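Local structure of N-acetylmuramoyl-L-alanine amidase amiD (Escherichia coli, 3D2Y) at residues 149-152 with 153-157; 226-229 with 230-234; 212-215 with 216-220; 203-206 with 207-211; 93-96 with 97-100. The protein hydrolyses the amide bond between N-acetylmuramoyl groups and L-amino acid residues in cell-wall glycopeptides, using one catalytic zinc ion per subunit. One frame throughout, in Å; residues are numbered along the deposited sequence.

Interaction 1. Residues 149-152 with 153-157; sequences VAHA and DIAPQ
Ala150 and Asp153 grip each other where strand 148-150 passes into the short, weakly bonded helical turn 151-154. The amide of Ala150 gives its hydrogen from N to Asp153 OD2 at 2.8 Å, a fairly straight bond (161° at the hydrogen) that meets the carboxylate oxygen from above its plane. With CG beside its own backbone N (chi1 -67°), Asp153 folds back over the strand end. The same carboxylate is shared with two residues further along the chain: OD2 also takes the His233 ND1 bond and OD1 the hydroxyl of Tyr212, so a buried acid has partners on both oxygens. Ala150 O in turn accepts a weak bond from Asp153 N, 2.9 Å away. His151 O is held twice: Ala155 N lies nearly in line with the C=O, 2.9 Å from His151 O, whereas Ile154 N approaches His151 O from above the carbonyl plane at 3.0 Å. Ala152 O faces Pro156, which has no amide hydrogen to offer, and packs instead against Pro156 CA at 3.0 Å. Ile154 places CG1 at the edge of the His151 imidazole, 3.9 Å from His151 CD2. That ring bonds through ND1 to Asp161 and through NE2 to Ala85 O. His151 is a ligand of the catalytic zinc together with His35 and Asp161, and it stands just past the end of outermost strand 148-150 in the amidase fold shared with peptidoglycan recognition proteins.

Interaction 2. Residues 226-229 with 230-234; sequences VIMA and FQMHF
Met228 and Met232 are joined first by the backbone: Met232 N reaches Met228 O at 2.8 Å, and the two preceding bonds, from Phe230 N to Val226 O (3.2 Å) and Gln231 N to Ile227 O (3.0 Å), belong to the same i to i+4 ladder. The bond from His233 N to Ala229 O is weak at 3.4 Å, but that from Phe234 N to Phe230 O is again short. The apolar pair is Met228 CG with Met232 CE, 4.4 Å apart. By van der Waals packing, Ile227 CG2 rests on the Gln231 amide, 3.7 Å from Gln231 NE2, the two side chains lying side by side and pointing the same way. Ala229 is small enough to let Pro156 of the catalytic domain sit close. Helix 220-234 is the middle one of three C-terminal helices, and its Ile227 and Phe230 face helix 200-210 while Phe230 also meets helix 245-258. Polar side chains serve as ties: Gln231, extended beyond CG, sends OE1 to Gly241 N and NE2 to Glu242 O and Thr247 OG1. A leucine in its place would probably leave those three groups without their mates and let the 241-247 connection shift. Of the flat groups, the Phe234 ring puts CE2 3.4 Å above the centre of the His233 imidazole, on which Trp168 also stacks.

Interaction 3. Residues 212-215 with 216-220; sequences YDVK and PDMTP
Between Lys215 and Met218 the extended backbone is bent by Pro216, whose helical angles (phi -57°, psi -36°) turn the chain so that the Met218 side chain comes back over the Lys215 carbonyl. No hydrogen bond crosses this turn; the proline, with its locked phi and no amide hydrogen, suits a bend held by packing. Met218 CG lies 3.3 Å from Lys215 O, and the flexible thioether chain, bent at its last torsion, carries CE to Val214. There Met218 CE meets Val214 CG1 at 3.5 Å, a tight methyl-to-methyl contact between side chains that cross at about a right angle. Val214 has CG1 anti to its own N, which brings that branch up to the methionine, and the valine also rests on Val226. The stretch is the loop that joins helix 200-210 to helix 220-234 in the C-terminal helical region, and it ends in a helix start: Thr219 occupies the N-cap, its OG1 caps a backbone N just past Pro220, and Thr219 N is bonded to OE1 of Glu222, three residues on, a pairing consistent with a capping box. On the exposed side, Lys215 curls at its tip (chi4 -53°) toward Asp213, forming a salt bridge from Lys215 NZ to Asp213 OD1 at 3.1 Å, with a weak bond to OD2 beside it. Lys215 N is buried here without a partner in the model.

Interaction 4. Residues 203-206 with 207-211; sequences LLEL and LARYG
Leu203 carries CG opposite its backbone N (chi1 179°), whereas in Leu207 CG sits beside the N (chi1 -58°), and these two settings swing the isobutyl groups toward one another one turn apart. CD1 of Leu203 and CD2 of Leu207 meet at 4.2 Å, the chains slanting across each other, and Leu207 CG also lies 3.3 Å from Leu203 O. The backbone beneath is a regular alpha helix: Leu207 N bonds to Leu203 O at 3.0 Å, Ala208 N to Leu204 O at 2.8 Å, and two more such bonds follow. Branched leucines suit the buried side, where Leu203 and Leu207 pack on Ile227 and Leu207 touches Phe230. An alanine at Leu207 would remove the branch that reaches Leu203, and would probably open a gap against Phe230 and weaken the seam with helix 220-234. The solvent side is differently built: the bent Arg209 chain brings one guanidinium face over Ala208 CB, 3.7 Å above the plane and off-centre. Arg209 NH1 stays 5.9 Å from Glu205 OE2, too far for a salt bridge, so any attraction is probably weak. Gly211 N still bonds to Leu207 O at 2.9 Å, but a side chain there would jam against the carbonyl O of Tyr210. The whole is an alpha helix whose leucine face packs on helices 220-234 and 245-258, and whose end is a glycine with positive phi (156°).

Interaction 5. Residues 93-96 with 97-100; sequences ATRL and NDTS
Arg95 and Asp98 run side by side in the same direction, but the guanidinium and carboxylate planes stand 86° apart and the opposite charges do not touch, Arg95 NH1 lying 5.2 Å from Asp98 OD2. A water sits in the plane at the guanidinium edge and spans the gap, accepting from Arg95 NH1 at 3.0 Å and donating to Asp98 OD2 at 2.7 Å. Closer to the backbone, the carboxylate rests alongside the arginine stem, Asp98 OD2 3.6 Å from Arg95 CB. Arg95, with left-handed helical backbone angles, opens a beta turn in which Asp98 N bonds to Arg95 O at 2.9 Å. This turn leads from the small hairpin 89-90/93-94 into strand 100-105 of the central amidase sheet, the strand that bears the proton acceptor Glu104. Leu96 O is met from opposite faces of its plane, by Thr99 N at 3.2 Å and by Ser100 OG at 2.8 Å. Ser100 OG lies between its own N and carbonyl carbon (chi1 72°), from where so short a hydroxyl can reach back. Thr99 OG1 shares a second water with Thr94 O. Leu96 packs on Ala85 and Val31, while Asn97 OD1 accepts from His84 N and Ala85 N, and ND2 bonds to a modified side chain of the bound peptide.

How the interactions relate
Interactions 1 and 5 belong to the amidase domain, the other three to the C-terminal helical region. Interactions 1 and 2 are buried, interactions 4 and 5 partly so, and interaction 3 is at the surface. Helix packing ties interactions 2 and 4 together through apolar leucine, isoleucine and phenylalanine contacts, and interaction 3 is the loop between their helices. Asp153 links the amidase part to the C-terminal helices through His233 and to the loop between two of them through Tyr212, while Ile154 packs on Leu96 of interaction 5. Near the catalytic site, carbonyls that accept two bonds and buried polar side chains are prominent; the surface loop has a salt bridge and methionine-valine packing, with no hydrogen bond across the turn.

Interaction 1. Residues 149-152 with 153-157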
# COMPACT_ATOMS: atom_id res chain seq x y z
N VAL A 149 -0.93 0.74 1.77
CA VAL A 149 -1.30 0.83 0.35
C VAL A 149 -0.60 -0.23 -0.44
O VAL A 149 0.41 -0.84 0.01
CB VAL A 149 -0.92 2.22 -0.27
CG1 VAL A 149 -1.78 3.37 0.35
CG2 VAL A 149 0.64 2.49 -0.11
N ALA A 150 -1.16 -0.45 -1.61
CA ALA A 150 -0.55 -1.24 -2.65
C ALA A 150 0.46 -0.38 -3.38
O ALA A 150 0.28 0.82 -3.54
CB ALA A 150 -1.63 -1.70 -3.67
N HIS A 151 1.50 -1.01 -3.89
CA HIS A 151 2.38 -0.30 -4.82
C HIS A 151 1.57 0.27 -6.01
O HIS A 151 1.85 1.36 -6.54
CB HIS A 151 3.37 -1.30 -5.34
CG HIS A 151 4.58 -0.70 -6.00
ND1 HIS A 151 5.49 -1.46 -6.69
CD2 HIS A 151 5.05 0.57 -6.04
CE1 HIS A 151 6.48 -0.70 -7.12
NE2 HIS A 151 6.22 0.54 -6.76
N ALA A 152 0.59 -0.51 -6.48
CA ALA A 152 -0.24 -0.05 -7.63
C ALA A 152 -0.96 1.22 -7.25
O ALA A 152 -1.25 2.06 -8.12
CB ALA A 152 -1.27 -1.15 -8.04
N ASP A 153 -1.28 1.38 -5.96
CA ASP A 153 -1.99 2.58 -5.53
C ASP A 153 -1.11 3.81 -5.74
O ASP A 153 -1.63 4.91 -6.02
CB ASP A 153 -2.38 2.49 -4.05
CG ASP A 153 -3.43 1.40 -3.76
OD1 ASP A 153 -4.23 1.05 -4.65
OD2 ASP A 153 -3.45 0.90 -2.62
N ILE A 154 0.21 3.66 -5.58
CA ILE A 154 1.09 4.84 -5.54
C ILE A 154 1.80 5.05 -6.87
O ILE A 154 2.36 6.12 -7.12
CB ILE A 154 2.11 4.81 -4.38
CG1 ILE A 154 3.18 3.73 -4.59
CG2 ILE A 154 1.38 4.71 -3.07
CD1 ILE A 154 4.12 3.61 -3.36
N ALA A 155 1.76 4.02 -7.72
CA ALA A 155 2.27 4.09 -9.11
C ALA A 155 1.35 3.35 -10.10
O ALA A 155 1.79 2.32 -10.69
CB ALA A 155 3.67 3.45 -9.19
N PRO A 156 0.10 3.79 -10.24
CA PRO A 156 -0.91 3.01 -10.99
C PRO A 156 -0.60 2.77 -12.45
O PRO A 156 -1.06 1.76 -13.01
CB PRO A 156 -2.22 3.81 -10.81
CG PRO A 156 -1.77 5.13 -10.33
CD PRO A 156 -0.50 4.98 -9.61
N GLN A 157 0.20 3.64 -13.07
CA GLN A 157 0.54 3.45 -14.49
C GLN A 157 1.63 2.41 -14.66
O GLN A 157 1.86 1.96 -15.79
CB GLN A 157 1.05 4.74 -15.15
CG GLN A 157 0.10 5.95 -15.08
CD GLN A 157 -1.25 5.66 -15.72
OE1 GLN A 157 -1.33 4.97 -16.73
NE2 GLN A 157 -2.32 6.21 -15.14

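Interaction 2. Residues 226-229 with 230-234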
# COMPACT_ATOMS: atom_id res chain seq x y z
N VAL A 226 -5.72 3.91 -13.50
CA VAL A 226 -5.98 4.47 -12.15
C VAL A 226 -7.18 3.74 -11.53
O VAL A 226 -7.14 3.32 -10.37
CB VAL A 226 -6.18 5.98 -12.19
CG1 VAL A 226 -6.57 6.51 -10.81
CG2 VAL A 226 -4.90 6.67 -12.64
N ILE A 227 -8.24 3.55 -12.32
CA ILE A 227 -9.49 3.04 -11.78
C ILE A 227 -9.27 1.57 -11.46
O ILE A 227 -9.71 1.06 -10.42
CB ILE A 227 -10.66 3.26 -12.76
CG1 ILE A 227 -11.07 4.75 -12.81
CG2 ILE A 227 -11.86 2.46 -12.30
CD1 ILE A 227 -11.90 5.23 -14.07
N MET A 228 -8.54 0.91 -12.34
CA MET A 228 -8.16 -0.49 -12.16
C MET A 228 -7.37 -0.70 -10.85
O MET A 228 -7.66 -1.62 -10.08
CB MET A 228 -7.37 -0.94 -13.38
CG MET A 228 -6.97 -2.40 -13.41
SD MET A 228 -5.92 -2.80 -14.84
CE MET A 228 -6.47 -1.66 -16.13
N ALA A 229 -6.35 0.14 -10.62
CA ALA A 229 -5.56 0.09 -9.38
C ALA A 229 -6.48 0.16 -8.12
O ALA A 229 -6.31 -0.61 -7.16
CB ALA A 229 -4.52 1.21 -9.38
N PHE A 230 -7.46 1.05 -8.16
CA PHE A 230 -8.38 1.26 -7.05
C PHE A 230 -9.25 0.00 -6.83
O PHE A 230 -9.48 -0.46 -5.68
CB PHE A 230 -9.24 2.50 -7.34
CG PHE A 230 -10.30 2.75 -6.32
CD1 PHE A 230 -9.96 3.21 -5.05
CD2 PHE A 230 -11.67 2.58 -6.64
CE1 PHE A 230 -10.96 3.44 -4.09
CE2 PHE A 230 -12.68 2.80 -5.69
CZ PHE A 230 -12.31 3.23 -4.40
N GLN A 231 -9.71 -0.56 -7.95
CA GLN A 231 -10.58 -1.74 -7.93
C GLN A 231 -9.83 -2.97 -7.45
O GLN A 231 -10.37 -3.78 -6.68
CB GLN A 231 -11.23 -1.99 -9.29
CG GLN A 231 -12.23 -0.89 -9.70
CD GLN A 231 -12.65 -0.95 -11.16
OE1 GLN A 231 -11.87 -1.34 -12.02
NE2 GLN A 231 -13.87 -0.50 -11.45
N MET A 232 -8.59 -3.14 -7.92
CA MET A 232 -7.74 -4.25 -7.44
C MET A 232 -7.62 -4.26 -5.92
O MET A 232 -7.58 -5.33 -5.33
CB MET A 232 -6.35 -4.26 -8.09
CG MET A 232 -6.34 -4.65 -9.54
SD MET A 232 -4.67 -4.93 -10.15
CE MET A 232 -4.02 -3.28 -10.28
N HIS A 233 -7.62 -3.07 -5.30
CA HIS A 233 -7.53 -2.94 -3.85
C HIS A 233 -8.93 -3.07 -3.18
O HIS A 233 -9.11 -3.80 -2.19
CB HIS A 233 -6.84 -1.59 -3.54
CG HIS A 233 -6.47 -1.37 -2.09
ND1 HIS A 233 -5.40 -0.57 -1.71
CD2 HIS A 233 -7.05 -1.80 -0.95
CE1 HIS A 233 -5.34 -0.53 -0.39
NE2 HIS A 233 -6.34 -1.25 0.09
N PHE A 234 -9.93 -2.37 -3.73
CA PHE A 234 -11.17 -2.11 -3.01
C PHE A 234 -12.42 -2.71 -3.65
O PHE A 234 -13.48 -2.72 -3.01
CB PHE A 234 -11.38 -0.60 -2.78
CG PHE A 234 -10.37 0.04 -1.89
CD1 PHE A 234 -10.47 -0.12 -0.50
CD2 PHE A 234 -9.35 0.84 -2.42
CE1 PHE A 234 -9.57 0.48 0.35
CE2 PHE A 234 -8.41 1.43 -1.55
CZ PHE A 234 -8.55 1.26 -0.16

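Interaction 3. Residues 212-215 with 216-220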
# COMPACT_ATOMS: atom_id res chain seq x y z
N TYR A 212 -4.94 8.92 -5.23
CA TYR A 212 -4.38 8.40 -6.47
C TYR A 212 -3.80 9.51 -7.35
O TYR A 212 -4.33 10.57 -7.43
CB TYR A 212 -5.40 7.52 -7.26
CG TYR A 212 -5.68 6.19 -6.60
CD1 TYR A 212 -5.08 4.98 -7.05
CD2 TYR A 212 -6.52 6.13 -5.49
CE1 TYR A 212 -5.35 3.77 -6.36
CE2 TYR A 212 -6.80 5.00 -4.83
CZ TYR A 212 -6.24 3.78 -5.26
OH TYR A 212 -6.51 2.65 -4.51
N ASP A 213 -2.75 9.19 -8.11
CA ASP A 213 -2.09 10.15 -8.99
C ASP A 213 -3.01 10.30 -10.21
O ASP A 213 -3.17 9.36 -10.98
CB ASP A 213 -0.76 9.51 -9.44
CG ASP A 213 0.20 10.49 -10.12
OD1 ASP A 213 0.01 11.71 -10.06
OD2 ASP A 213 1.21 10.00 -10.70
N VAL A 214 -3.64 11.46 -10.38
CA VAL A 214 -4.49 11.70 -11.54
C VAL A 214 -4.02 13.02 -12.13
O VAL A 214 -4.02 14.02 -11.44
CB VAL A 214 -5.99 11.79 -11.13
CG1 VAL A 214 -6.87 12.27 -12.30
CG2 VAL A 214 -6.51 10.47 -10.65
N LYS A 215 -3.58 13.00 -13.39
CA LYS A 215 -3.10 14.23 -14.04
C LYS A 215 -4.18 14.77 -14.97
O LYS A 215 -5.00 13.98 -15.45
CB LYS A 215 -1.78 13.97 -14.77
CG LYS A 215 -0.73 13.31 -13.87
CD LYS A 215 0.54 12.95 -14.61
CE LYS A 215 1.49 12.16 -13.71
NZ LYS A 215 1.77 12.84 -12.39
N PRO A 216 -4.20 16.10 -15.21
CA PRO A 216 -5.31 16.74 -15.94
C PRO A 216 -5.57 16.19 -17.34
O PRO A 216 -6.73 16.10 -17.78
CB PRO A 216 -4.91 18.23 -15.97
CG PRO A 216 -3.45 18.25 -15.72
CD PRO A 216 -3.20 17.10 -14.78
N ASP A 217 -4.54 15.80 -18.07
CA ASP A 217 -4.86 15.23 -19.38
C ASP A 217 -4.32 13.81 -19.46
O ASP A 217 -3.10 13.59 -19.51
CB ASP A 217 -4.38 16.12 -20.53
CG ASP A 217 -5.43 17.16 -20.95
OD1 ASP A 217 -6.65 16.89 -20.85
OD2 ASP A 217 -5.03 18.26 -21.41
N MET A 218 -5.23 12.85 -19.41
CA MET A 218 -4.81 11.46 -19.41
C MET A 218 -5.52 10.79 -20.55
O MET A 218 -6.64 11.14 -20.87
CB MET A 218 -5.12 10.76 -18.07
CG MET A 218 -4.17 11.11 -16.94
SD MET A 218 -4.28 9.97 -15.52
CE MET A 218 -5.97 10.31 -15.01
N THR A 219 -4.85 9.84 -21.20
CA THR A 219 -5.51 9.06 -22.21
C THR A 219 -6.51 8.18 -21.47
O THR A 219 -6.38 7.98 -20.27
CB THR A 219 -4.51 8.19 -22.96
OG1 THR A 219 -3.99 7.20 -22.06
CG2 THR A 219 -3.37 9.03 -23.49
N PRO A 220 -7.54 7.67 -22.18
CA PRO A 220 -8.48 6.69 -21.62
C PRO A 220 -7.77 5.51 -20.95
O PRO A 220 -8.16 5.10 -19.84
CB PRO A 220 -9.26 6.21 -22.87
CG PRO A 220 -9.26 7.43 -23.76
CD PRO A 220 -7.90 8.05 -23.57

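Interaction 4. Residues 203-206 with 207-211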
# COMPACT_ATOMS: atom_id res chain seq x y z
N LEU A 203 -15.63 10.14 -11.13
CA LEU A 203 -14.93 9.10 -10.37
C LEU A 203 -13.44 9.44 -10.16
O LEU A 203 -12.91 9.29 -9.05
CB LEU A 203 -15.15 7.71 -11.00
CG LEU A 203 -14.44 6.55 -10.29
CD1 LEU A 203 -14.83 6.36 -8.78
CD2 LEU A 203 -14.54 5.22 -11.05
N LEU A 204 -12.77 9.89 -11.21
CA LEU A 204 -11.34 10.25 -11.08
C LEU A 204 -11.05 11.38 -10.09
O LEU A 204 -10.02 11.37 -9.40
CB LEU A 204 -10.74 10.55 -12.43
CG LEU A 204 -10.68 9.36 -13.39
CD1 LEU A 204 -10.54 9.94 -14.76
CD2 LEU A 204 -9.53 8.48 -13.06
N GLU A 205 -11.94 12.35 -10.00
CA GLU A 205 -11.81 13.37 -8.99
C GLU A 205 -11.75 12.74 -7.60
O GLU A 205 -10.85 13.06 -6.81
CB GLU A 205 -12.91 14.43 -9.08
CG GLU A 205 -12.85 15.41 -7.90
CD GLU A 205 -14.02 16.38 -7.85
OE1 GLU A 205 -14.62 16.68 -8.92
OE2 GLU A 205 -14.33 16.86 -6.75
N LEU A 206 -12.70 11.86 -7.30
CA LEU A 206 -12.78 11.19 -6.01
C LEU A 206 -11.48 10.38 -5.74
O LEU A 206 -10.93 10.41 -4.64
CB LEU A 206 -13.99 10.23 -5.96
CG LEU A 206 -15.38 10.90 -6.06
CD1 LEU A 206 -16.42 9.81 -6.03
CD2 LEU A 206 -15.68 11.93 -4.95
N LEU A 207 -11.02 9.65 -6.74
CA LEU A 207 -9.80 8.87 -6.58
C LEU A 207 -8.58 9.74 -6.33
O LEU A 207 -7.76 9.44 -5.45
CB LEU A 207 -9.58 7.93 -7.78
CG LEU A 207 -10.75 6.97 -8.00
CD1 LEU A 207 -10.34 5.96 -9.10
CD2 LEU A 207 -11.19 6.26 -6.71
N ALA A 208 -8.52 10.87 -7.07
CA ALA A 208 -7.47 11.85 -6.86
C ALA A 208 -7.45 12.29 -5.41
O ALA A 208 -6.40 12.33 -4.78
CB ALA A 208 -7.69 13.10 -7.78
N ARG A 209 -8.62 12.64 -4.89
CA ARG A 209 -8.71 13.17 -3.54
C ARG A 209 -8.43 12.12 -2.47
O ARG A 209 -7.90 12.47 -1.42
CB ARG A 209 -10.06 13.83 -3.28
CG ARG A 209 -10.40 15.07 -4.16
CD ARG A 209 -9.58 16.34 -3.86
NE ARG A 209 -8.18 16.24 -4.27
CZ ARG A 209 -7.70 16.43 -5.51
NH1 ARG A 209 -8.48 16.79 -6.51
NH2 ARG A 209 -6.40 16.27 -5.73
N TYR A 210 -8.80 10.88 -2.76
CA TYR A 210 -8.50 9.75 -1.87
C TYR A 210 -6.98 9.47 -1.82
O TYR A 210 -6.45 9.10 -0.77
CB TYR A 210 -9.32 8.48 -2.14
CG TYR A 210 -9.05 7.40 -1.08
CD1 TYR A 210 -9.56 7.53 0.22
CD2 TYR A 210 -8.22 6.31 -1.34
CE1 TYR A 210 -9.31 6.57 1.18
CE2 TYR A 210 -7.92 5.34 -0.33
CZ TYR A 210 -8.49 5.49 0.91
OH TYR A 210 -8.20 4.59 1.91
N GLY A 211 -6.30 9.64 -2.97
CA GLY A 211 -4.87 9.77 -2.97
C GLY A 211 -4.17 9.40 -4.24
O GLY A 211 -2.95 9.57 -4.33

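Interaction 5. Residues 93-96 with 97-100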
# COMPACT_ATOMS: atom_id res chain seq x y z
N ALA A 93 1.75 13.47 -1.51
CA ALA A 93 3.22 13.25 -1.40
C ALA A 93 3.75 12.66 -2.69
O ALA A 93 3.00 12.09 -3.43
CB ALA A 93 3.54 12.30 -0.22
N THR A 94 5.04 12.82 -2.97
CA THR A 94 5.73 12.08 -4.01
C THR A 94 7.00 11.47 -3.38
O THR A 94 7.22 11.66 -2.18
CB THR A 94 6.08 12.98 -5.25
OG1 THR A 94 6.93 14.07 -4.85
CG2 THR A 94 4.83 13.54 -5.87
N ARG A 95 7.81 10.73 -4.17
CA ARG A 95 9.04 10.12 -3.68
C ARG A 95 8.72 9.30 -2.43
O ARG A 95 9.31 9.50 -1.35
CB ARG A 95 10.13 11.17 -3.33
CG ARG A 95 10.57 12.06 -4.48
CD ARG A 95 11.60 13.04 -4.05
NE ARG A 95 12.06 13.80 -5.21
CZ ARG A 95 13.16 14.53 -5.27
NH1 ARG A 95 13.96 14.66 -4.22
NH2 ARG A 95 13.47 15.16 -6.40
N LEU A 96 7.78 8.38 -2.58
CA LEU A 96 7.30 7.60 -1.44
C LEU A 96 8.33 6.78 -0.67
O LEU A 96 8.12 6.48 0.52
CB LEU A 96 6.02 6.83 -1.80
CG LEU A 96 4.68 7.53 -1.60
CD1 LEU A 96 4.38 7.72 -0.05
CD2 LEU A 96 4.57 8.82 -2.37
N ASN A 97 9.47 6.52 -1.29
CA ASN A 97 10.61 5.87 -0.64
C ASN A 97 10.95 6.64 0.63
O ASN A 97 11.26 6.04 1.64
CB ASN A 97 11.84 5.90 -1.52
CG ASN A 97 11.85 4.76 -2.51
OD1 ASN A 97 11.03 3.85 -2.42
ND2 ASN A 97 12.79 4.82 -3.48
N ASP A 98 10.85 7.97 0.55
CA ASP A 98 11.31 8.87 1.61
C ASP A 98 10.53 8.64 2.90
O ASP A 98 11.06 8.76 3.96
CB ASP A 98 11.14 10.36 1.23
CG ASP A 98 12.01 10.76 0.07
OD1 ASP A 98 12.81 9.91 -0.39
OD2 ASP A 98 11.93 11.91 -0.36
N THR A 99 9.23 8.40 2.77
CA THR A 99 8.34 8.34 3.91
C THR A 99 7.65 6.99 4.12
O THR A 99 6.69 6.92 4.88
CB THR A 99 7.25 9.48 3.83
OG1 THR A 99 6.44 9.30 2.64
CG2 THR A 99 7.94 10.89 3.79
N SER A 100 8.13 5.93 3.48
CA SER A 100 7.43 4.66 3.62
C SER A 100 8.32 3.55 4.07
O SER A 100 9.56 3.64 3.97
CB SER A 100 6.75 4.28 2.31
OG SER A 100 7.71 3.86 1.32
O HOH W 1 7.53 10.88 0.66
O HOH W 2 13.73 13.57 -1.47